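Local atomic coordinates of alkylhydroperoxidase AhpD core: uncharacterized peroxidase-related protein (Ralstonia eutropha, PDB entry 2PRR), a protein that is uncharacterised but probably acts as an AhpD-like peroxidase that reduces hydroperoxides. Residues R25-E30 with D50-F55. Residues are numbered along the deposited sequence; the frame is centred on the assembly and turned at random.
Sequences RQRILE and DEFRAF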
loop_
_atom_site.group_PDB
_atom_site.type_symbol
_atom_site.label_atom_id
_atom_site.label_comp_id
_atom_site.label_asym_id
_atom_site.label_seq_id
_atom_site.Cartn_x
_atom_site.Cartn_y
_atom_site.Cartn_z
ATOM N N ARG D 25 6.179 39.682 -16.208
ATOM C CA ARG D 25 5.204 40.701 -15.809
ATOM C C ARG D 25 4.016 40.774 -16.777
ATOM O O ARG D 25 2.874 40.951 -16.343
ATOM C CB ARG D 25 5.833 42.084 -15.737
ATOM C CG ARG D 25 6.855 42.316 -14.635
ATOM C CD ARG D 25 7.227 43.813 -14.481
ATOM N NE ARG D 25 6.055 44.624 -14.098
ATOM C CZ ARG D 25 5.216 45.256 -14.933
ATOM N NH1 ARG D 25 5.380 45.241 -16.262
ATOM N NH2 ARG D 25 4.182 45.921 -14.424
ATOM N N GLN D 26 4.286 40.638 -18.078
ATOM C CA GLN D 26 3.235 40.726 -19.109
ATOM C C GLN D 26 2.296 39.504 -19.085
ATOM O O GLN D 26 1.094 39.634 -19.320
ATOM C CB GLN D 26 3.859 40.946 -20.513
ATOM C CG GLN D 26 2.852 41.069 -21.681
ATOM N N ARG D 27 2.837 38.322 -18.802
ATOM C CA ARG D 27 2.007 37.121 -18.715
ATOM C C ARG D 27 1.080 37.239 -17.503
ATOM O O ARG D 27 -0.105 36.899 -17.587
ATOM C CB ARG D 27 2.863 35.867 -18.614
ATOM C CG ARG D 27 2.048 34.589 -18.479
ATOM C CD ARG D 27 2.939 33.425 -18.154
ATOM N NE ARG D 27 3.616 32.888 -19.322
ATOM C CZ ARG D 27 3.088 31.991 -20.150
ATOM N NH1 ARG D 27 1.840 31.545 -19.991
ATOM N NH2 ARG D 27 3.821 31.544 -21.160
ATOM N N ILE D 28 1.625 37.724 -16.387
ATOM C CA ILE D 28 0.850 37.952 -15.163
ATOM C C ILE D 28 -0.241 39.011 -15.389
ATOM O O ILE D 28 -1.374 38.857 -14.929
ATOM C CB ILE D 28 1.758 38.370 -13.983
ATOM C CG1 ILE D 28 2.689 37.213 -13.597
ATOM C CG2 ILE D 28 0.929 38.800 -12.773
ATOM C CD1 ILE D 28 3.724 37.585 -12.548
ATOM N N LEU D 29 0.087 40.090 -16.087
ATOM C CA LEU D 29 -0.920 41.127 -16.355
ATOM C C LEU D 29 -2.028 40.655 -17.296
ATOM O O LEU D 29 -3.193 41.030 -17.129
ATOM C CB LEU D 29 -0.237 42.380 -16.884
ATOM C CG LEU D 29 0.430 43.181 -15.768
ATOM C CD1 LEU D 29 1.476 44.114 -16.333
ATOM C CD2 LEU D 29 -0.613 43.963 -14.946
ATOM N N GLU D 30 -1.654 39.831 -18.274
ATOM C CA GLU D 30 -2.601 39.278 -19.249
ATOM C C GLU D 30 -3.629 38.372 -18.549
ATOM O O GLU D 30 -4.819 38.407 -18.881
ATOM C CB GLU D 30 -1.848 38.524 -20.361
ATOM C CG GLU D 30 -2.713 38.065 -21.553
ATOM N N ASP D 50 13.288 31.462 -14.591
ATOM C CA ASP D 50 13.556 30.478 -15.631
ATOM C C ASP D 50 12.654 29.256 -15.570
ATOM O O ASP D 50 12.338 28.675 -16.602
ATOM C CB ASP D 50 15.026 30.029 -15.597
ATOM C CG ASP D 50 15.985 31.106 -16.128
ATOM O OD1 ASP D 50 15.527 32.062 -16.812
ATOM O OD2 ASP D 50 17.204 30.973 -15.866
ATOM N N GLU D 51 12.240 28.869 -14.370
ATOM C CA GLU D 51 11.358 27.704 -14.191
ATOM C C GLU D 51 9.932 28.155 -14.528
ATOM O O GLU D 51 9.153 27.452 -15.158
ATOM C CB GLU D 51 11.501 27.172 -12.769
ATOM C CG GLU D 51 12.948 26.922 -12.403
ATOM C CD GLU D 51 13.150 26.458 -10.982
ATOM O OE1 GLU D 51 12.225 25.846 -10.410
ATOM O OE2 GLU D 51 14.248 26.723 -10.439
ATOM N N PHE D 52 9.601 29.353 -14.104
ATOM C CA PHE D 52 8.342 29.984 -14.463
ATOM C C PHE D 52 8.143 29.953 -15.986
ATOM O O PHE D 52 7.091 29.550 -16.476
ATOM C CB PHE D 52 8.387 31.444 -13.976
ATOM C CG PHE D 52 7.193 32.249 -14.332
ATOM C CD1 PHE D 52 7.056 32.784 -15.602
ATOM C CD2 PHE D 52 6.231 32.529 -13.391
ATOM C CE1 PHE D 52 5.975 33.529 -15.932
ATOM C CE2 PHE D 52 5.140 33.287 -13.730
ATOM C CZ PHE D 52 5.018 33.790 -15.014
ATOM N N ARG D 53 9.151 30.376 -16.738
ATOM C CA ARG D 53 9.006 30.424 -18.199
ATOM C C ARG D 53 8.811 29.032 -18.781
ATOM O O ARG D 53 7.972 28.823 -19.667
ATOM C CB ARG D 53 10.203 31.126 -18.864
ATOM C CG ARG D 53 10.318 32.620 -18.543
ATOM C CD ARG D 53 11.477 33.285 -19.273
ATOM N NE ARG D 53 11.757 34.649 -18.779
ATOM C CZ ARG D 53 12.770 34.988 -17.977
ATOM N NH1 ARG D 53 13.631 34.084 -17.500
ATOM N NH2 ARG D 53 12.901 36.256 -17.617
ATOM N N ALA D 54 9.583 28.079 -18.275
ATOM C CA ALA D 54 9.521 26.712 -18.769
ATOM C C ALA D 54 8.218 26.002 -18.360
ATOM O O ALA D 54 7.705 25.142 -19.089
ATOM C CB ALA D 54 10.747 25.933 -18.289
ATOM N N PHE D 55 7.697 26.348 -17.189
ATOM C CA PHE D 55 6.453 25.770 -16.681
ATOM C C PHE D 55 5.297 26.219 -17.558
ATOM O O PHE D 55 4.558 25.397 -18.104
ATOM C CB PHE D 55 6.226 26.241 -15.226
ATOM C CG PHE D 55 5.019 25.633 -14.536
ATOM C CD1 PHE D 55 3.771 26.219 -14.633
ATOM C CD2 PHE D 55 5.154 24.488 -13.754
ATOM C CE1 PHE D 55 2.685 25.674 -14.002
ATOM C CE2 PHE D 55 4.077 23.943 -13.112
ATOM C CZ PHE D 55 2.841 24.529 -13.229
HETATM O O HOH W 1 7.011 30.886 -20.801
#
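The Phe52 ring meets Arg27 and Ile28 obliquely, with its far end. CD of Arg27 lies 3.8 Å from CE1 of Phe52. The guanidinium of Arg27 and the ring are steeply inclined, their planes 74° apart, and the two side chains pass each other in opposite directions. At the edge of the Arg53 guanidinium, in its plane, sits Asp50 OD1, 2.9 Å from Arg53 NH1 in a salt bridge one turn back along the same helix. NE of Arg53 forms a second salt bridge, with Asp23. CG1 of Ile28 adds a looser apolar contact, 4.4 Å from CZ of Phe52. The contact joins helix 22-35 to helix 49-63, two helices of this all-helical AhpD-like fold. Between residues 25-30 and 50-55 the closest CA atoms, those of Arg27 and Arg53, are 9.7 Å apart, so side chains span the gap. Phe42 of helix 40-45 touches Arg27, Ile28 and Phe52. Arg27 has CG anti to the backbone N (chi1 178°), which carries CD to the ring; the chain then bends at chi3 (-80°). Its NH1 forms a salt bridge with Asp60. NH2 of Arg27 donates a weak bond of 3.3 Å to the O of a water. That water donates to the backbone O of Arg53, a tenuous link between the helices.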